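Local coordinates for protein 4-phosphoerythronate dehydrogenase (Lactobacillus jensenii, PDB 4PRK) that probably reduces pyruvate to D-lactate with NADH, as a D-lactate dehydrogenase of the D-isomer-specific 2-hydroxyacid dehydrogenase family, at residues Ser11-Cys25 with Val304-Ile316. Residues are numbered along the deposited sequence; the frame is centred on the assembly and turned at random.
Sequences SERKLVAATEKKFGC and VRNMIEISLRDTI
The carboxylate of E309 is held from helix 11-23 by a salt bridge: K22 NZ reaches OE1 at 2.8 Å, on its syn lone pair. T19 OG1 lies 3.2 Å from E309 OE2, with L15 O also near. Here the first helix of the N-terminal, flavodoxin-like domain packs against helix 301-319, the C-terminal helix that returns from the Rossmann domain and, with helix 11-23, covers the parallel sheet containing strands 2-6 and 26-30. The axes of the segments 11-23 and 304-316 approach to 9.7 Å and cross at -54°. K22 has CG anti to the backbone N (chi1 173°) and the chain extended beyond it, which carries the amine out to E309, the two side chains crossing at about a right angle.

One residue on from K22, the F23 ring has L312 CD2 over one face, 3.6 Å from its centroid, a CH-pi contact. R313 CB and CG meet the ring at its edge, beside CE2, and the ring plane stands 72° from the E309 carboxylate. The same L312 methyl touches T19 CG2 and C25 SG, and the leucine continues inward to L27 and L49 of the sheet. At F23 the helix ends in a Schellman motif, with G24 at positive phi.

Toward the other end, L15 CD1 presses on the backbone of R305, 3.4 Å from its CA. E12, its carboxylate salt-bridged to R76, lays its aliphatic part across I308, where CG meets the CD1 methyl at 3.4 Å and V304 CG1 at 3.7 Å.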
loop_
_atom_site.group_PDB
_atom_site.type_symbol
_atom_site.label_atom_id
_atom_site.label_comp_id
_atom_site.label_asym_id
_atom_site.label_seq_id
_atom_site.Cartn_x
_atom_site.Cartn_y
_atom_site.Cartn_z
ATOM N N SER A 11 2.183 -15.696 29.115
ATOM C CA SER A 11 2.869 -14.881 28.146
ATOM C C SER A 11 3.384 -13.655 28.876
ATOM O O SER A 11 4.524 -13.239 28.644
ATOM C CB SER A 11 1.916 -14.523 26.953
ATOM O OG SER A 11 1.565 -15.707 26.188
ATOM N N GLU A 12 2.578 -13.065 29.769
ATOM C CA GLU A 12 3.059 -11.922 30.524
ATOM C C GLU A 12 4.335 -12.271 31.331
ATOM O O GLU A 12 5.272 -11.481 31.357
ATOM C CB GLU A 12 1.982 -11.358 31.425
ATOM C CG GLU A 12 0.940 -10.492 30.727
ATOM C CD GLU A 12 -0.165 -10.024 31.652
ATOM O OE1 GLU A 12 -0.738 -10.845 32.357
ATOM O OE2 GLU A 12 -0.457 -8.834 31.694
ATOM N N ARG A 13 4.382 -13.459 31.932
ATOM C CA ARG A 13 5.538 -13.885 32.769
ATOM C C ARG A 13 6.849 -13.865 31.998
ATOM O O ARG A 13 7.896 -13.342 32.458
ATOM C CB ARG A 13 5.304 -15.305 33.295
ATOM C CG ARG A 13 4.226 -15.390 34.372
ATOM C CD ARG A 13 3.957 -16.829 34.830
ATOM N NE ARG A 13 2.917 -16.853 35.861
ATOM C CZ ARG A 13 3.105 -16.516 37.137
ATOM N NH1 ARG A 13 4.304 -16.119 37.557
ATOM N NH2 ARG A 13 2.093 -16.552 38.001
ATOM N N LYS A 14 6.755 -14.432 30.807
ATOM C CA LYS A 14 7.853 -14.485 29.892
ATOM C C LYS A 14 8.465 -13.169 29.568
ATOM O O LYS A 14 9.625 -13.152 29.280
ATOM C CB LYS A 14 7.438 -15.218 28.614
ATOM C CG LYS A 14 7.327 -16.722 28.871
ATOM C CD LYS A 14 7.051 -17.516 27.606
ATOM C CE LYS A 14 7.579 -18.956 27.675
ATOM N NZ LYS A 14 6.801 -19.864 28.544
ATOM N N LEU A 15 7.739 -12.059 29.597
ATOM C CA LEU A 15 8.351 -10.733 29.258
ATOM C C LEU A 15 8.952 -10.044 30.460
ATOM O O LEU A 15 9.576 -9.010 30.338
ATOM C CB LEU A 15 7.313 -9.764 28.701
ATOM C CG LEU A 15 6.516 -10.234 27.489
ATOM C CD1 LEU A 15 5.473 -9.191 27.138
ATOM C CD2 LEU A 15 7.457 -10.502 26.318
ATOM N N VAL A 16 8.708 -10.576 31.635
ATOM C CA VAL A 16 8.941 -9.794 32.828
ATOM C C VAL A 16 10.348 -9.246 32.952
ATOM O O VAL A 16 10.574 -8.090 33.295
ATOM C CB VAL A 16 8.657 -10.641 34.059
ATOM C CG1 VAL A 16 9.345 -10.036 35.273
ATOM C CG2 VAL A 16 7.163 -10.707 34.252
ATOM N N ALA A 17 11.297 -10.112 32.724
ATOM C CA ALA A 17 12.664 -9.749 32.989
ATOM C C ALA A 17 13.046 -8.677 32.017
ATOM O O ALA A 17 13.749 -7.756 32.371
ATOM C CB ALA A 17 13.554 -10.960 32.844
ATOM N N ALA A 18 12.599 -8.785 30.773
ATOM C CA ALA A 18 13.000 -7.787 29.767
ATOM C C ALA A 18 12.385 -6.429 30.120
ATOM O O ALA A 18 12.978 -5.380 29.868
ATOM C CB ALA A 18 12.566 -8.213 28.380
ATOM N N THR A 19 11.199 -6.461 30.721
ATOM C CA THR A 19 10.501 -5.224 31.037
ATOM C C THR A 19 11.212 -4.524 32.197
ATOM O O THR A 19 11.384 -3.284 32.197
ATOM C CB THR A 19 9.009 -5.497 31.321
ATOM O OG1 THR A 19 8.393 -6.032 30.131
ATOM C CG2 THR A 19 8.326 -4.225 31.719
ATOM N N GLU A 20 11.660 -5.331 33.164
ATOM C CA GLU A 20 12.454 -4.801 34.279
ATOM C C GLU A 20 13.651 -4.038 33.736
ATOM O O GLU A 20 13.842 -2.850 34.019
ATOM C CB GLU A 20 12.846 -5.911 35.234
ATOM C CG GLU A 20 11.645 -6.319 36.082
ATOM C CD GLU A 20 11.855 -7.513 37.014
ATOM O OE1 GLU A 20 12.544 -8.503 36.703
ATOM O OE2 GLU A 20 11.237 -7.491 38.079
ATOM N N LYS A 21 14.425 -4.711 32.907
ATOM C CA LYS A 21 15.605 -4.102 32.314
ATOM C C LYS A 21 15.219 -2.847 31.529
ATOM O O LYS A 21 15.866 -1.814 31.686
ATOM C CB LYS A 21 16.348 -5.065 31.407
ATOM C CG LYS A 21 17.495 -4.399 30.648
ATOM C CD LYS A 21 18.247 -5.346 29.719
ATOM C CE LYS A 21 17.297 -5.987 28.720
ATOM N NZ LYS A 21 18.007 -6.616 27.577
ATOM N N LYS A 22 14.166 -2.927 30.709
ATOM C CA LYS A 22 13.739 -1.778 29.925
ATOM C C LYS A 22 13.241 -0.606 30.780
ATOM O O LYS A 22 13.562 0.540 30.492
ATOM C CB LYS A 22 12.669 -2.174 28.930
ATOM C CG LYS A 22 12.026 -1.024 28.168
ATOM C CD LYS A 22 10.990 -1.632 27.220
ATOM C CE LYS A 22 10.261 -0.590 26.399
ATOM N NZ LYS A 22 9.734 -1.224 25.171
ATOM N N PHE A 23 12.469 -0.859 31.823
ATOM C CA PHE A 23 12.058 0.261 32.655
ATOM C C PHE A 23 12.977 0.552 33.821
ATOM O O PHE A 23 12.807 1.559 34.509
ATOM C CB PHE A 23 10.635 0.070 33.136
ATOM C CG PHE A 23 9.601 0.400 32.069
ATOM C CD1 PHE A 23 9.413 -0.451 30.984
ATOM C CD2 PHE A 23 8.846 1.581 32.148
ATOM C CE1 PHE A 23 8.486 -0.155 30.009
ATOM C CE2 PHE A 23 7.904 1.880 31.179
ATOM C CZ PHE A 23 7.719 1.010 30.110
ATOM N N GLY A 24 13.967 -0.305 34.040
ATOM C CA GLY A 24 14.807 -0.165 35.214
ATOM C C GLY A 24 13.938 -0.091 36.455
ATOM O O GLY A 24 14.096 0.819 37.267
ATOM N N CYS A 25 12.980 -1.005 36.559
ATOM C CA CYS A 25 12.175 -1.126 37.757
ATOM C C CYS A 25 12.047 -2.602 38.052
ATOM O O CYS A 25 12.430 -3.443 37.213
ATOM C CB CYS A 25 10.786 -0.512 37.534
ATOM S SG CYS A 25 9.741 -1.505 36.461
ATOM N N VAL A 304 0.426 -8.325 24.326
ATOM C CA VAL A 304 0.691 -8.763 25.684
ATOM C C VAL A 304 1.751 -7.818 26.295
ATOM O O VAL A 304 1.598 -7.354 27.409
ATOM C CB VAL A 304 1.118 -10.231 25.705
ATOM C CG1 VAL A 304 1.685 -10.645 27.077
ATOM C CG2 VAL A 304 -0.068 -11.085 25.336
ATOM N N ARG A 305 2.763 -7.464 25.525
ATOM C CA ARG A 305 3.734 -6.518 25.998
ATOM C C ARG A 305 3.136 -5.123 26.285
ATOM O O ARG A 305 3.441 -4.526 27.306
ATOM C CB ARG A 305 4.841 -6.375 24.991
ATOM C CG ARG A 305 5.859 -5.378 25.457
ATOM C CD ARG A 305 6.600 -4.779 24.315
ATOM N NE ARG A 305 5.788 -3.798 23.620
ATOM C CZ ARG A 305 6.204 -3.153 22.538
ATOM N NH1 ARG A 305 5.422 -2.270 21.932
ATOM N NH2 ARG A 305 7.410 -3.405 22.052
ATOM N N ASN A 306 2.313 -4.607 25.364
ATOM C CA ASN A 306 1.716 -3.303 25.523
ATOM C C ASN A 306 0.815 -3.239 26.715
ATOM O O ASN A 306 0.824 -2.242 27.425
ATOM C CB ASN A 306 1.009 -2.843 24.258
ATOM C CG ASN A 306 1.998 -2.441 23.182
ATOM O OD1 ASN A 306 3.229 -2.370 23.428
ATOM N ND2 ASN A 306 1.499 -2.197 21.972
ATOM N N MET A 307 0.106 -4.311 26.995
ATOM C CA MET A 307 -0.746 -4.329 28.159
ATOM C C MET A 307 0.046 -4.127 29.448
ATOM O O MET A 307 -0.429 -3.456 30.371
ATOM C CB MET A 307 -1.554 -5.623 28.230
ATOM C CG MET A 307 -2.705 -5.660 27.220
ATOM S SD MET A 307 -3.654 -7.209 27.219
ATOM C CE MET A 307 -3.648 -7.664 25.494
ATOM N N ILE A 308 1.244 -4.695 29.510
ATOM C CA ILE A 308 2.143 -4.484 30.639
ATOM C C ILE A 308 2.790 -3.108 30.559
ATOM O O ILE A 308 2.689 -2.308 31.510
ATOM C CB ILE A 308 3.204 -5.588 30.660
ATOM C CG1 ILE A 308 2.574 -6.874 31.196
ATOM C CG2 ILE A 308 4.387 -5.190 31.516
ATOM C CD1 ILE A 308 3.373 -8.112 30.871
ATOM N N GLU A 309 3.432 -2.792 29.434
ATOM C CA GLU A 309 4.271 -1.610 29.412
ATOM C C GLU A 309 3.509 -0.273 29.385
ATOM O O GLU A 309 4.020 0.749 29.920
ATOM C CB GLU A 309 5.332 -1.683 28.308
ATOM C CG GLU A 309 6.271 -2.842 28.558
ATOM C CD GLU A 309 7.448 -2.872 27.612
ATOM O OE1 GLU A 309 7.571 -1.976 26.731
ATOM O OE2 GLU A 309 8.266 -3.813 27.794
ATOM N N ILE A 310 2.303 -0.263 28.796
ATOM C CA ILE A 310 1.501 0.954 28.810
ATOM C C ILE A 310 0.916 1.262 30.210
ATOM O O ILE A 310 1.009 2.406 30.672
ATOM C CB ILE A 310 0.393 0.954 27.730
ATOM C CG1 ILE A 310 1.064 1.009 26.322
ATOM C CG2 ILE A 310 -0.533 2.155 27.933
ATOM C CD1 ILE A 310 0.117 0.883 25.134
ATOM N N SER A 311 0.336 0.271 30.877
ATOM C CA SER A 311 -0.097 0.456 32.253
ATOM C C SER A 311 1.092 0.832 33.205
ATOM O O SER A 311 1.061 1.860 33.915
ATOM C CB SER A 311 -0.823 -0.805 32.709
ATOM O OG SER A 311 -0.003 -1.962 32.663
ATOM N N LEU A 312 2.154 0.029 33.147
ATOM C CA LEU A 312 3.368 0.246 33.953
ATOM C C LEU A 312 3.818 1.721 33.856
ATOM O O LEU A 312 4.072 2.355 34.874
ATOM C CB LEU A 312 4.523 -0.704 33.450
ATOM C CG LEU A 312 5.926 -0.575 34.100
ATOM C CD1 LEU A 312 5.801 -0.862 35.597
ATOM C CD2 LEU A 312 7.032 -1.451 33.491
ATOM N N ARG A 313 3.915 2.219 32.616
ATOM C CA ARG A 313 4.340 3.569 32.298
ATOM C C ARG A 313 3.406 4.629 32.907
ATOM O O ARG A 313 3.885 5.547 33.562
ATOM C CB ARG A 313 4.483 3.768 30.775
ATOM C CG ARG A 313 5.457 4.874 30.395
ATOM C CD ARG A 313 4.825 5.964 29.524
ATOM N NE ARG A 313 3.759 6.666 30.251
ATOM C CZ ARG A 313 3.778 7.933 30.680
ATOM N NH1 ARG A 313 4.804 8.730 30.441
ATOM N NH2 ARG A 313 2.729 8.408 31.339
ATOM N N ASP A 314 2.094 4.523 32.716
ATOM C CA ASP A 314 1.170 5.450 33.412
ATOM C C ASP A 314 1.273 5.269 34.916
ATOM O O ASP A 314 1.138 6.233 35.646
ATOM C CB ASP A 314 -0.311 5.253 33.030
ATOM C CG ASP A 314 -0.702 5.979 31.743
ATOM O OD1 ASP A 314 0.155 6.652 31.126
ATOM O OD2 ASP A 314 -1.886 5.870 31.344
ATOM N N THR A 315 1.493 4.030 35.371
ATOM C CA THR A 315 1.497 3.733 36.791
ATOM C C THR A 315 2.698 4.362 37.482
ATOM O O THR A 315 2.526 5.000 38.521
ATOM C CB THR A 315 1.396 2.231 37.025
ATOM O OG1 THR A 315 0.155 1.807 36.466
ATOM C CG2 THR A 315 1.435 1.877 38.545
ATOM N N ILE A 316 3.890 4.201 36.883
ATOM C CA ILE A 316 5.116 4.893 37.328
ATOM C C ILE A 316 4.953 6.434 37.332
ATOM O O ILE A 316 5.426 7.123 38.261
ATOM C CB ILE A 316 6.364 4.492 36.468
ATOM C CG1 ILE A 316 6.767 3.043 36.788
ATOM C CG2 ILE A 316 7.548 5.457 36.679
ATOM C CD1 ILE A 316 8.094 2.585 36.220
#